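Long-range contacts in nidogen-1 (Mus musculus, PDB 1GL4), which binds laminin, collagen IV and perlecan in basement membranes, the G2 fragment described here holding an EGF-like module and a beta-barrel with residues involved in perlecan binding: residues Val44-Gln50 / Tyr79-Asn83; Thr37-Cys43 / Phe127-Glu133; Gln249-Ser255 / Leu271-Pro277; Ser197-Ser202 / Trp227-Phe233; Gly99-Leu103 / Val258-Lys262. All blocks are in the same frame, centred on the assembly; numbering follows the deposited sequence.

Contact 1 (Val44-Gln50 / Tyr79-Asn83); sequences VAEGSPQ and YVVMN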
# COMPACT_ATOMS: atom_id res chain seq x y z
N VAL A 44 -1.39 -5.88 16.08
CA VAL A 44 -1.62 -6.97 15.12
C VAL A 44 -0.49 -7.99 15.27
O VAL A 44 0.64 -7.63 15.62
CB VAL A 44 -1.66 -6.46 13.65
CG1 VAL A 44 -2.84 -5.51 13.46
CG2 VAL A 44 -0.36 -5.77 13.29
N ALA A 45 -0.80 -9.26 15.02
CA ALA A 45 0.19 -10.33 15.14
C ALA A 45 1.28 -10.25 14.09
O ALA A 45 1.01 -9.95 12.93
CB ALA A 45 -0.51 -11.69 15.05
N GLU A 46 2.51 -10.53 14.49
CA GLU A 46 3.64 -10.49 13.57
C GLU A 46 3.44 -11.53 12.46
O GLU A 46 2.89 -12.60 12.70
CB GLU A 46 4.95 -10.78 14.31
CG GLU A 46 5.24 -9.81 15.45
CD GLU A 46 6.59 -10.06 16.10
OE1 GLU A 46 6.89 -11.24 16.40
OE2 GLU A 46 7.34 -9.09 16.31
N GLY A 47 3.88 -11.19 11.24
CA GLY A 47 3.77 -12.09 10.10
C GLY A 47 2.37 -12.38 9.59
O GLY A 47 2.17 -13.26 8.74
N SER A 48 1.38 -11.63 10.07
CA SER A 48 0.00 -11.86 9.67
C SER A 48 -0.49 -10.99 8.52
O SER A 48 -0.02 -9.86 8.32
CB SER A 48 -0.93 -11.62 10.86
OG SER A 48 -0.97 -10.24 11.20
N PRO A 49 -1.45 -11.51 7.72
CA PRO A 49 -2.01 -10.75 6.60
C PRO A 49 -2.95 -9.71 7.22
O PRO A 49 -3.59 -9.99 8.25
CB PRO A 49 -2.80 -11.80 5.82
CG PRO A 49 -2.12 -13.09 6.16
CD PRO A 49 -1.84 -12.92 7.64
N GLN A 50 -3.04 -8.52 6.63
CA GLN A 50 -3.93 -7.48 7.12
C GLN A 50 -4.62 -6.81 5.95
O GLN A 50 -4.06 -6.72 4.85
CB GLN A 50 -3.16 -6.42 7.92
CG GLN A 50 -2.55 -6.90 9.25
CD GLN A 50 -3.59 -7.35 10.27
OE1 GLN A 50 -4.63 -6.71 10.44
NE2 GLN A 50 -3.30 -8.44 10.97
N TYR A 79 -4.23 -4.84 0.65
CA TYR A 79 -3.76 -6.08 1.29
C TYR A 79 -2.24 -6.04 1.53
O TYR A 79 -1.47 -5.58 0.67
CB TYR A 79 -4.11 -7.28 0.38
CG TYR A 79 -3.93 -8.66 0.98
CD1 TYR A 79 -4.99 -9.32 1.60
CD2 TYR A 79 -2.70 -9.32 0.91
CE1 TYR A 79 -4.84 -10.60 2.14
CE2 TYR A 79 -2.53 -10.61 1.45
CZ TYR A 79 -3.61 -11.24 2.06
OH TYR A 79 -3.48 -12.51 2.59
N VAL A 80 -1.82 -6.51 2.71
CA VAL A 80 -0.40 -6.57 3.07
C VAL A 80 -0.16 -7.69 4.07
O VAL A 80 -1.08 -8.09 4.80
CB VAL A 80 0.09 -5.26 3.74
CG1 VAL A 80 -0.01 -4.10 2.79
CG2 VAL A 80 -0.74 -4.99 4.98
N VAL A 81 1.07 -8.20 4.11
CA VAL A 81 1.43 -9.23 5.07
C VAL A 81 2.55 -8.65 5.93
O VAL A 81 3.60 -8.24 5.42
CB VAL A 81 1.96 -10.51 4.38
CG1 VAL A 81 2.38 -11.53 5.44
CG2 VAL A 81 0.88 -11.12 3.48
N MET A 82 2.33 -8.60 7.25
CA MET A 82 3.33 -8.04 8.15
C MET A 82 4.71 -8.62 7.89
O MET A 82 4.88 -9.84 7.76
CB MET A 82 2.94 -8.27 9.61
CG MET A 82 1.58 -7.71 10.02
SD MET A 82 1.35 -5.93 9.72
CE MET A 82 2.86 -5.24 10.52
N ASN A 83 5.70 -7.74 7.82
CA ASN A 83 7.10 -8.09 7.61
C ASN A 83 7.48 -8.47 6.17
O ASN A 83 8.64 -8.82 5.91
CB ASN A 83 7.52 -9.22 8.57
CG ASN A 83 8.97 -9.11 8.99
OD1 ASN A 83 9.52 -10.03 9.61
ND2 ASN A 83 9.61 -7.99 8.67

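Contact 2 (Thr37-Cys43 / Phe127-Glu133); sequences TGNGRQC and FSITGGE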
# COMPACT_ATOMS: atom_id res chain seq x y z
N THR A 37 2.65 -6.22 17.06
CA THR A 37 3.23 -4.90 16.81
C THR A 37 2.11 -3.85 16.80
O THR A 37 0.96 -4.17 16.50
CB THR A 37 4.01 -4.84 15.47
OG1 THR A 37 3.13 -5.12 14.38
CG2 THR A 37 5.13 -5.87 15.48
N GLY A 38 2.47 -2.61 17.13
CA GLY A 38 1.48 -1.55 17.17
C GLY A 38 1.83 -0.54 18.25
O GLY A 38 2.94 -0.55 18.77
N ASN A 39 0.87 0.30 18.62
CA ASN A 39 1.11 1.32 19.65
C ASN A 39 0.38 1.08 20.97
O ASN A 39 0.20 2.02 21.75
CB ASN A 39 0.73 2.70 19.10
CG ASN A 39 -0.76 2.87 18.94
OD1 ASN A 39 -1.53 1.91 19.03
ND2 ASN A 39 -1.19 4.11 18.71
N GLY A 40 -0.05 -0.15 21.23
CA GLY A 40 -0.75 -0.41 22.48
C GLY A 40 -2.26 -0.31 22.37
O GLY A 40 -2.98 -1.18 22.87
N ARG A 41 -2.74 0.75 21.72
CA ARG A 41 -4.17 0.94 21.53
C ARG A 41 -4.65 0.04 20.39
O ARG A 41 -5.81 -0.38 20.36
CB ARG A 41 -4.48 2.41 21.19
CG ARG A 41 -4.41 3.36 22.38
CD ARG A 41 -4.54 4.81 21.92
NE ARG A 41 -5.74 5.02 21.11
CZ ARG A 41 -6.97 5.09 21.59
NH1 ARG A 41 -7.19 4.99 22.90
NH2 ARG A 41 -8.00 5.26 20.76
N GLN A 42 -3.74 -0.24 19.46
CA GLN A 42 -4.02 -1.08 18.30
C GLN A 42 -2.81 -2.00 18.11
O GLN A 42 -1.67 -1.54 18.08
CB GLN A 42 -4.20 -0.22 17.04
CG GLN A 42 -5.15 0.98 17.16
CD GLN A 42 -6.62 0.58 17.16
OE1 GLN A 42 -6.99 -0.46 16.62
NE2 GLN A 42 -7.46 1.43 17.75
N CYS A 43 -3.06 -3.31 18.00
CA CYS A 43 -1.98 -4.28 17.83
C CYS A 43 -2.37 -5.38 16.83
O CYS A 43 -3.54 -5.75 16.75
CB CYS A 43 -1.64 -4.94 19.17
SG CYS A 43 -1.20 -3.81 20.54
N PHE A 127 2.71 1.89 11.21
CA PHE A 127 1.77 1.28 12.14
C PHE A 127 2.31 1.21 13.56
O PHE A 127 1.58 1.46 14.51
CB PHE A 127 1.38 -0.13 11.69
CG PHE A 127 0.21 -0.69 12.45
CD1 PHE A 127 -1.07 -0.18 12.24
CD2 PHE A 127 0.40 -1.67 13.42
CE1 PHE A 127 -2.15 -0.63 12.99
CE2 PHE A 127 -0.68 -2.13 14.18
CZ PHE A 127 -1.95 -1.61 13.96
N SER A 128 3.59 0.89 13.70
CA SER A 128 4.20 0.83 15.02
C SER A 128 4.12 2.19 15.70
O SER A 128 3.85 2.28 16.90
CB SER A 128 5.66 0.37 14.93
OG SER A 128 5.75 -1.02 14.62
N ILE A 129 4.33 3.26 14.94
CA ILE A 129 4.29 4.61 15.49
C ILE A 129 2.88 5.16 15.78
O ILE A 129 2.65 5.75 16.84
CB ILE A 129 4.99 5.61 14.54
CG1 ILE A 129 6.48 5.26 14.43
CG2 ILE A 129 4.81 7.05 15.05
CD1 ILE A 129 7.19 6.00 13.30
N THR A 130 1.94 4.96 14.86
CA THR A 130 0.58 5.49 15.01
C THR A 130 -0.55 4.53 15.35
O THR A 130 -1.65 4.96 15.73
CB THR A 130 0.12 6.22 13.73
OG1 THR A 130 -0.16 5.24 12.72
CG2 THR A 130 1.22 7.15 13.20
N GLY A 131 -0.32 3.23 15.20
CA GLY A 131 -1.38 2.27 15.47
C GLY A 131 -2.50 2.40 14.44
O GLY A 131 -3.62 1.94 14.67
N GLY A 132 -2.20 3.02 13.30
CA GLY A 132 -3.21 3.18 12.27
C GLY A 132 -4.26 4.22 12.61
O GLY A 132 -5.35 4.21 12.04
N GLU A 133 -3.94 5.11 13.54
CA GLU A 133 -4.83 6.18 13.94
C GLU A 133 -4.09 7.48 13.65
O GLU A 133 -3.26 7.91 14.44
CB GLU A 133 -5.15 6.10 15.44
CG GLU A 133 -5.84 4.81 15.88
CD GLU A 133 -5.92 4.67 17.40
OE1 GLU A 133 -4.87 4.75 18.08
OE2 GLU A 133 -7.03 4.47 17.92
O HOH W 1 3.90 -2.65 12.95
O HOH W 2 0.55 6.38 18.68

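Contact 3 (Gln249-Ser255 / Leu271-Pro277); sequences QQLSVDS and LSNSIGP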
# COMPACT_ATOMS: atom_id res chain seq x y z
N GLN A 249 13.94 9.28 9.47
CA GLN A 249 13.96 7.88 9.04
C GLN A 249 13.87 7.84 7.51
O GLN A 249 13.23 8.70 6.90
CB GLN A 249 12.79 7.10 9.66
CG GLN A 249 12.82 7.05 11.20
CD GLN A 249 11.69 6.23 11.79
OE1 GLN A 249 11.52 6.18 13.01
NE2 GLN A 249 10.92 5.58 10.94
N GLN A 250 14.50 6.85 6.90
CA GLN A 250 14.48 6.75 5.44
C GLN A 250 13.63 5.60 4.92
O GLN A 250 13.81 4.45 5.33
CB GLN A 250 15.91 6.62 4.91
CG GLN A 250 15.99 6.37 3.41
CD GLN A 250 17.42 6.23 2.92
OE1 GLN A 250 17.73 5.35 2.12
NE2 GLN A 250 18.30 7.10 3.40
N LEU A 251 12.71 5.93 4.02
CA LEU A 251 11.85 4.91 3.41
C LEU A 251 12.42 4.58 2.04
O LEU A 251 12.60 5.47 1.20
CB LEU A 251 10.41 5.43 3.25
CG LEU A 251 9.38 4.42 2.72
CD1 LEU A 251 9.00 3.47 3.85
CD2 LEU A 251 8.12 5.15 2.21
N SER A 252 12.73 3.30 1.82
CA SER A 252 13.26 2.84 0.54
C SER A 252 12.13 2.13 -0.21
O SER A 252 11.55 1.16 0.30
CB SER A 252 14.45 1.89 0.77
OG SER A 252 15.51 2.58 1.42
N VAL A 253 11.83 2.62 -1.41
CA VAL A 253 10.74 2.07 -2.22
C VAL A 253 11.21 1.48 -3.54
O VAL A 253 12.07 2.05 -4.21
CB VAL A 253 9.71 3.17 -2.54
CG1 VAL A 253 8.53 2.58 -3.31
CG2 VAL A 253 9.24 3.84 -1.25
N ASP A 254 10.64 0.34 -3.91
CA ASP A 254 10.99 -0.32 -5.17
C ASP A 254 9.87 -1.22 -5.68
O ASP A 254 8.84 -1.38 -5.03
CB ASP A 254 12.27 -1.14 -5.00
CG ASP A 254 12.01 -2.51 -4.42
OD1 ASP A 254 11.51 -2.61 -3.28
OD2 ASP A 254 12.31 -3.51 -5.11
N SER A 255 10.07 -1.79 -6.87
CA SER A 255 9.10 -2.69 -7.49
C SER A 255 7.72 -2.03 -7.59
O SER A 255 6.70 -2.65 -7.28
CB SER A 255 8.99 -3.98 -6.68
OG SER A 255 10.28 -4.55 -6.48
N LEU A 271 3.58 -1.61 -4.41
CA LEU A 271 4.95 -1.23 -4.12
C LEU A 271 5.56 -1.93 -2.90
O LEU A 271 4.85 -2.36 -1.98
CB LEU A 271 5.09 0.29 -3.98
CG LEU A 271 4.06 1.22 -3.33
CD1 LEU A 271 4.60 2.65 -3.34
CD2 LEU A 271 2.75 1.18 -4.08
N SER A 272 6.89 -2.04 -2.90
CA SER A 272 7.64 -2.68 -1.82
C SER A 272 8.34 -1.62 -0.97
O SER A 272 8.91 -0.67 -1.50
CB SER A 272 8.64 -3.66 -2.41
OG SER A 272 7.95 -4.71 -3.08
N ASN A 273 8.31 -1.81 0.35
CA ASN A 273 8.86 -0.83 1.28
C ASN A 273 9.72 -1.36 2.43
O ASN A 273 9.41 -2.40 3.02
CB ASN A 273 7.71 -0.03 1.90
CG ASN A 273 6.80 0.57 0.86
OD1 ASN A 273 6.88 1.76 0.56
ND2 ASN A 273 5.92 -0.26 0.29
N SER A 274 10.77 -0.61 2.76
CA SER A 274 11.68 -0.90 3.87
C SER A 274 11.93 0.43 4.60
O SER A 274 12.09 1.46 3.95
CB SER A 274 13.02 -1.45 3.38
OG SER A 274 12.91 -2.82 3.03
N ILE A 275 11.96 0.40 5.92
CA ILE A 275 12.19 1.63 6.69
C ILE A 275 13.44 1.46 7.57
O ILE A 275 13.59 0.44 8.26
CB ILE A 275 10.95 1.99 7.57
CG1 ILE A 275 11.10 3.39 8.15
CG2 ILE A 275 10.78 0.99 8.70
CD1 ILE A 275 10.90 4.50 7.15
N GLY A 276 14.33 2.44 7.54
CA GLY A 276 15.55 2.36 8.32
C GLY A 276 16.34 3.66 8.39
O GLY A 276 15.81 4.74 8.13
N PRO A 277 17.64 3.58 8.73
CA PRO A 277 18.51 4.76 8.84
C PRO A 277 18.83 5.43 7.50
O PRO A 277 18.76 4.81 6.44
CB PRO A 277 19.75 4.19 9.52
CG PRO A 277 19.83 2.81 8.94
CD PRO A 277 18.39 2.35 9.04

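Contact 4 (Ser197-Ser202 / Trp227-Phe233); sequences SVITSS and WRQTITF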
# COMPACT_ATOMS: atom_id res chain seq x y z
N SER A 197 5.08 14.51 17.69
CA SER A 197 3.88 13.91 17.12
C SER A 197 3.49 14.40 15.73
O SER A 197 2.32 14.33 15.35
CB SER A 197 2.71 14.09 18.09
OG SER A 197 3.04 13.52 19.35
N VAL A 198 4.47 14.89 14.97
CA VAL A 198 4.21 15.35 13.61
C VAL A 198 5.30 14.82 12.69
O VAL A 198 6.50 14.96 12.98
CB VAL A 198 4.16 16.90 13.52
CG1 VAL A 198 3.77 17.31 12.10
CG2 VAL A 198 3.16 17.45 14.51
N ILE A 199 4.90 14.18 11.59
CA ILE A 199 5.85 13.64 10.63
C ILE A 199 5.62 14.29 9.26
O ILE A 199 4.50 14.29 8.74
CB ILE A 199 5.72 12.09 10.52
CG1 ILE A 199 6.25 11.45 11.81
CG2 ILE A 199 6.50 11.57 9.32
CD1 ILE A 199 5.99 9.94 11.92
N THR A 200 6.68 14.86 8.70
CA THR A 200 6.62 15.55 7.41
C THR A 200 7.63 15.00 6.40
O THR A 200 8.64 14.40 6.78
CB THR A 200 6.91 17.07 7.56
OG1 THR A 200 8.18 17.24 8.21
CG2 THR A 200 5.83 17.75 8.38
N SER A 201 7.35 15.21 5.12
CA SER A 201 8.24 14.78 4.05
C SER A 201 7.93 15.53 2.76
O SER A 201 6.78 15.87 2.48
CB SER A 201 8.11 13.27 3.78
OG SER A 201 6.92 12.99 3.06
N SER A 202 8.97 15.79 1.98
CA SER A 202 8.81 16.48 0.70
C SER A 202 9.75 15.77 -0.26
O SER A 202 10.89 15.47 0.10
CB SER A 202 9.20 17.96 0.84
OG SER A 202 8.93 18.66 -0.36
N TRP A 227 5.92 15.91 -4.17
CA TRP A 227 5.00 15.46 -3.14
C TRP A 227 5.34 16.10 -1.79
O TRP A 227 6.50 16.13 -1.39
CB TRP A 227 5.04 13.93 -3.01
CG TRP A 227 4.28 13.26 -4.09
CD1 TRP A 227 4.73 12.91 -5.33
CD2 TRP A 227 2.88 12.94 -4.07
NE1 TRP A 227 3.70 12.41 -6.09
CE2 TRP A 227 2.55 12.42 -5.34
CE3 TRP A 227 1.88 13.06 -3.10
CZ2 TRP A 227 1.26 12.01 -5.67
CZ3 TRP A 227 0.58 12.66 -3.43
CH2 TRP A 227 0.29 12.14 -4.70
N ARG A 228 4.32 16.62 -1.12
CA ARG A 228 4.50 17.26 0.18
C ARG A 228 3.43 16.70 1.13
O ARG A 228 2.25 16.70 0.78
CB ARG A 228 4.32 18.78 0.04
CG ARG A 228 5.24 19.43 -1.00
CD ARG A 228 5.03 20.96 -1.07
NE ARG A 228 3.70 21.32 -1.57
CZ ARG A 228 3.34 21.27 -2.85
NH1 ARG A 228 4.21 20.87 -3.78
NH2 ARG A 228 2.11 21.61 -3.21
N GLN A 229 3.82 16.22 2.31
CA GLN A 229 2.83 15.67 3.22
C GLN A 229 3.09 15.88 4.72
O GLN A 229 4.23 15.98 5.17
CB GLN A 229 2.63 14.17 2.92
CG GLN A 229 3.85 13.29 3.20
CD GLN A 229 3.74 11.90 2.55
OE1 GLN A 229 2.70 11.24 2.61
NE2 GLN A 229 4.84 11.45 1.94
N THR A 230 2.00 15.96 5.47
CA THR A 230 2.07 16.15 6.92
C THR A 230 1.20 15.08 7.56
O THR A 230 0.01 14.97 7.28
CB THR A 230 1.57 17.55 7.31
OG1 THR A 230 2.45 18.53 6.76
CG2 THR A 230 1.53 17.70 8.83
N ILE A 231 1.82 14.29 8.42
CA ILE A 231 1.15 13.19 9.11
C ILE A 231 1.04 13.49 10.61
O ILE A 231 2.05 13.63 11.29
CB ILE A 231 1.96 11.88 8.86
CG1 ILE A 231 1.92 11.55 7.36
CG2 ILE A 231 1.39 10.73 9.69
CD1 ILE A 231 2.86 10.45 6.93
N THR A 232 -0.19 13.58 11.11
CA THR A 232 -0.43 13.89 12.52
C THR A 232 -1.10 12.75 13.28
O THR A 232 -1.94 12.03 12.75
CB THR A 232 -1.30 15.16 12.66
OG1 THR A 232 -2.50 15.01 11.89
CG2 THR A 232 -0.54 16.38 12.17
N PHE A 233 -0.72 12.59 14.54
CA PHE A 233 -1.24 11.51 15.37
C PHE A 233 -1.03 11.79 16.86
O PHE A 233 -0.43 12.80 17.22
CB PHE A 233 -0.54 10.20 14.97
CG PHE A 233 0.97 10.31 14.96
CD1 PHE A 233 1.72 9.98 16.09
CD2 PHE A 233 1.63 10.78 13.83
CE1 PHE A 233 3.11 10.10 16.09
CE2 PHE A 233 3.03 10.90 13.82
CZ PHE A 233 3.77 10.56 14.94

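Contact 5 (Gly99-Leu103 / Val258-Lys262); sequences GYSLL and VLYNK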
# COMPACT_ATOMS: atom_id res chain seq x y z
N GLY A 99 -9.32 7.80 -14.79
CA GLY A 99 -8.48 6.65 -14.52
C GLY A 99 -7.04 6.70 -14.99
O GLY A 99 -6.12 6.43 -14.22
N TYR A 100 -6.83 7.03 -16.26
CA TYR A 100 -5.47 7.08 -16.77
C TYR A 100 -4.67 8.25 -16.20
O TYR A 100 -3.48 8.13 -15.95
CB TYR A 100 -5.48 7.14 -18.30
CG TYR A 100 -6.14 5.94 -18.95
CD1 TYR A 100 -7.49 5.98 -19.32
CD2 TYR A 100 -5.43 4.76 -19.15
CE1 TYR A 100 -8.11 4.87 -19.89
CE2 TYR A 100 -6.04 3.64 -19.72
CZ TYR A 100 -7.38 3.70 -20.08
OH TYR A 100 -7.98 2.61 -20.65
N SER A 101 -5.34 9.38 -15.96
CA SER A 101 -4.65 10.55 -15.41
C SER A 101 -4.24 10.43 -13.94
O SER A 101 -3.47 11.24 -13.45
CB SER A 101 -5.49 11.81 -15.62
OG SER A 101 -5.57 12.12 -17.00
N LEU A 102 -4.77 9.42 -13.24
CA LEU A 102 -4.42 9.21 -11.84
C LEU A 102 -3.28 8.20 -11.70
O LEU A 102 -2.76 7.97 -10.59
CB LEU A 102 -5.63 8.71 -11.05
CG LEU A 102 -6.87 9.61 -10.98
CD1 LEU A 102 -7.99 8.89 -10.26
CD2 LEU A 102 -6.52 10.91 -10.27
N LEU A 103 -2.87 7.60 -12.81
CA LEU A 103 -1.81 6.59 -12.80
C LEU A 103 -0.51 6.97 -12.10
O LEU A 103 0.11 6.13 -11.44
CB LEU A 103 -1.50 6.13 -14.23
CG LEU A 103 -2.51 5.13 -14.83
CD1 LEU A 103 -2.17 4.86 -16.29
CD2 LEU A 103 -2.48 3.84 -14.03
N VAL A 258 1.80 0.40 -11.48
CA VAL A 258 0.54 1.14 -11.48
C VAL A 258 -0.23 0.67 -12.71
O VAL A 258 0.36 0.41 -13.76
CB VAL A 258 0.75 2.68 -11.52
CG1 VAL A 258 1.60 3.12 -10.34
CG2 VAL A 258 1.41 3.10 -12.83
N LEU A 259 -1.55 0.56 -12.59
CA LEU A 259 -2.36 0.09 -13.71
C LEU A 259 -3.82 0.51 -13.62
O LEU A 259 -4.40 0.54 -12.54
CB LEU A 259 -2.28 -1.44 -13.78
CG LEU A 259 -3.19 -2.25 -14.73
CD1 LEU A 259 -2.63 -3.66 -14.86
CD2 LEU A 259 -4.62 -2.30 -14.19
N TYR A 260 -4.42 0.83 -14.77
CA TYR A 260 -5.84 1.17 -14.79
C TYR A 260 -6.50 0.31 -15.85
O TYR A 260 -6.07 0.31 -17.01
CB TYR A 260 -6.08 2.65 -15.13
CG TYR A 260 -7.56 2.95 -15.26
CD1 TYR A 260 -8.41 2.91 -14.15
CD2 TYR A 260 -8.14 3.19 -16.52
CE1 TYR A 260 -9.79 3.09 -14.28
CE2 TYR A 260 -9.51 3.37 -16.66
CZ TYR A 260 -10.33 3.32 -15.54
OH TYR A 260 -11.69 3.49 -15.69
N ASN A 261 -7.53 -0.43 -15.45
CA ASN A 261 -8.25 -1.28 -16.38
C ASN A 261 -9.63 -0.70 -16.66
O ASN A 261 -10.47 -0.57 -15.76
CB ASN A 261 -8.37 -2.70 -15.83
CG ASN A 261 -9.11 -3.63 -16.78
OD1 ASN A 261 -10.34 -3.65 -16.80
ND2 ASN A 261 -8.37 -4.37 -17.58
N LYS A 262 -9.84 -0.33 -17.91
CA LYS A 262 -11.09 0.26 -18.37
C LYS A 262 -12.28 -0.70 -18.25
O LYS A 262 -13.38 -0.28 -17.89
CB LYS A 262 -10.93 0.70 -19.82
CG LYS A 262 -12.14 1.39 -20.42
CD LYS A 262 -11.89 1.75 -21.87
CE LYS A 262 -13.05 2.53 -22.46
NZ LYS A 262 -14.34 1.78 -22.41

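Contact 1 (Val44-Gln50 / Tyr79-Asn83)
Pro49 and Val81 form a non-hydrogen-bonded antiparallel pair with CA atoms 4.1 Å apart, and the next pair, Gln50 with Val80, is hydrogen-bonded in both directions, Gln50 N to Val80 O measuring 2.7 Å. A third backbone bond, Met82 N to Ser48 O (2.9 Å, 172°), lies just past strand 69-81, its donor above the carbonyl plane. Met82 has the largest share of the contact: its CG rests 3.2 Å from Ser48 O, and the chain, bent at both later torsions, brings SD to 4.0 Å from both Val44 CG2 and Gln50 CG. Ser48 OG gives its proton to Ala45 O (2.6 Å) across the type II turn from Ala45 to Ser48 and accepts from Gln50 NE2, the oxygen lying in the amide plane. The first bond orients the hydroxyl, and the second holds the Gln50 amide against it. On the other face Pro49 CB sits 3.4 Å from Tyr79 OH, ring and proline side by side. Tyr79, involved in perlecan binding, also packs against a polar side chain of the other protein chain. Thr37 of strand 36-38 covers Met82 and is backbone-bonded to Val44, Phe116 backs Val80 and Met82, and Tyr88 of strand 86-92 is backbone-bonded to Tyr79.

Contact 2 (Thr37-Cys43 / Phe127-Glu133)
Asn39 and Gly131 meet where a turn of the EGF-like module docks on the end of helix 126-130 of the beta-barrel domain. The tight part is around Gly131, which leaves the helix with positive phi (68°): Asn39 OD1 lies 3.6 Å from Gly131 CA, and Gln42 CG comes within 3.1 Å of Gly131 O. The Asn39 oxygen is busy within its own turn, accepting from Gln42 N almost along its C=O direction in an Asx motif. Beside it the Phe127 ring presents its edge to Thr37 O, 3.5 Å from Phe127 CE2, while Gly131 CA stands over one face, offset toward the rim. Phe127 CG is anti to the backbone N (chi1 -168°), which swings the ring out from the helix toward Gly38 and Gln42. The looser side is bridged by water: one molecule joins Thr37 OG1 to Ser128 OG, itself hydrogen-bonded to Glu119 OE2, and another lies between Asn39 ND2 and Ile129 O. On the solvent side Arg41 grips Glu133 side-on, guanidinium and carboxylate nearly coplanar at 13°. Arg41 NE reaches Glu133 OE1 on its syn lone pair (3.2 Å), and Arg41 NH2 reaches Glu133 OE2 (3.1 Å). Gln42, whose OE1 accepts from Ile158 N, adds NE2 to Glu133 OE2 at 3.1 Å, from the face of the carboxylate opposite Arg41 NH2.

Contact 3 (Gln249-Ser255 / Leu271-Pro277)
Ile275 and Leu251 meet because each directs its branch opposite the backbone N, CG1 of Ile275 at chi1 -169° and CG of Leu251 at chi1 -175°, and then turns at chi2 so that the two CD1 methyls lie 3.9 Å apart. The same turn lays Ile275 CD1 3.4 Å from Gln250 O. Further along this face Val253 and Asn273 run side by side, Val253 CG2 being 3.6 Å from Asn273 OD1, and Val253 CG1 touches Leu271 CD1. Six backbone bonds, two for each of the pairs Gln250-Gly276, Ser252-Ser274 and Asp254-Ser272, join the antiparallel strands, whose segment axes run at 160°; the shortest is Gln250 N to Gly276 O at 2.8 Å. The opposite face is polar: Asp254 OD1 approaches Ser272 CB at 3.2 Å, and its OD2 takes the proton of Ser255 OG (2.7 Å) from above the carboxylate plane. Ser272 OG and Ser255 O both accept from Arg86 NH1, tying this end to the next strand. The hairpin thus sits in the middle of the barrel wall: strand 182-195 bonds to 248-261 through Tyr188, Glu190 and Tyr192, strand 86-92 flanks 266-276, and Phe123 covers Gln249 and Pro277.

Contact 4 (Ser197-Ser202 / Trp227-Phe233)
A long beta hairpin of the G2 barrel, strand 198-210 with strand 221-232, is joined here near its open end. The axes of the two strand segments run at 169°, and two hydrogen-bonded pairs alternate with three non-hydrogen-bonded ones. Ile231 N to Ile199 O is the shortest backbone bond at 2.7 Å; Ser201 and Gln229 form the second bonded pair. On the barrel's inner face Ile199 CB and Ile231 CB are 4.1 Å apart. Ile199 then reaches along the sheet to Phe233: Ile199 CD1 lies 3.6 Å from Phe233 CE2 and Ile199 CG1 stands at the edge of that ring, in its plane. Phe233 can turn back to it because its CG is wedged between backbone N and carbonyl carbon (chi1 51°); over one face of the ring lies Ser197 O, offset toward the rim. Trp114 of helix 107-115 packs on both isoleucines, and Phe134 of strand 133-142 on Ile231 and Phe233. Ser201 OG is 2.8 Å from Gln229 NE2, while Gln229 OE1 accepts from Arg136 NE. On the outer face Val198 CG1 touches Thr230 CG2 (4.0 Å), and Arg228 is salt-bridged to Glu139 and hydrogen-bonded to Gln226 OE1. The inner face thus sets an apolar patch, two isoleucines meeting the helix and Phe233 extending it, beside a polar Ser201-Gln229 pair whose buried amide has a charged donor that would probably polarise it.

Contact 5 (Gly99-Leu103 / Val258-Lys262)
Tyr260 meets Gly99 over one ring face and Tyr100 at its edge. Gly99 CA stands 3.6 Å from the ring centroid of Tyr260 and only 7° off its normal, a CH-pi contact over the middle of the face. The edge of the same ring points into the face of Tyr100, a T-shaped pair with centroids 5.0 Å apart and planes at 77°, in which Tyr260 CD2 lies over the centre of the Tyr100 ring. Tyr260 reaches both partners because its CG is anti to the backbone N (chi1 175°), directing the ring toward residues 99 and 100. Beyond it, Tyr100 OH lies 3.6 Å from Lys262 CB. Leu103 CD2 lies against the strand backbone, 3.6 Å from Leu259 C and 3.9 Å from Tyr260 CB, and Leu103 O rests 3.5 Å from Val258 CB. These contacts join the loop after helix 96-99 to the end of strand 248-261 in the beta-barrel. In the next shell Tyr260 OH is hydrogen-bonded to Ile94 O, which sets the far end of the ring. Val183 of strand 182-195 packs on both Leu103 and Val258, and Ile177 covers Tyr100. Leu259, directed the other way, lies against an aromatic side chain of the other protein chain, and its backbone bonds to Arg268, a residue involved in perlecan binding.

Overall arrangement
Contacts 1 and 2, with centres 13 Å apart, touch through Val44 O and Thr37 N (2.9 Å) within the EGF-like module, and Val44 CG2 packing on Phe127 CE2 makes the link to the barrel. Contact 2 also reaches contact 4, where Phe233 packs on Ile129 and Thr130. Contacts 3 and 5 share strand 248-261, whereas contacts 2 and 5 lie on opposite sides of the chain's centre, about 32 Å apart between centres. Two contacts border the perlecan site: contact 1 contains Tyr79, its side chain about 9 Å from that of Arg268, and in contact 5 the Leu259 side chain is about 4 Å from it. The bound zinc lies about 11 Å from the Gln50 side chain.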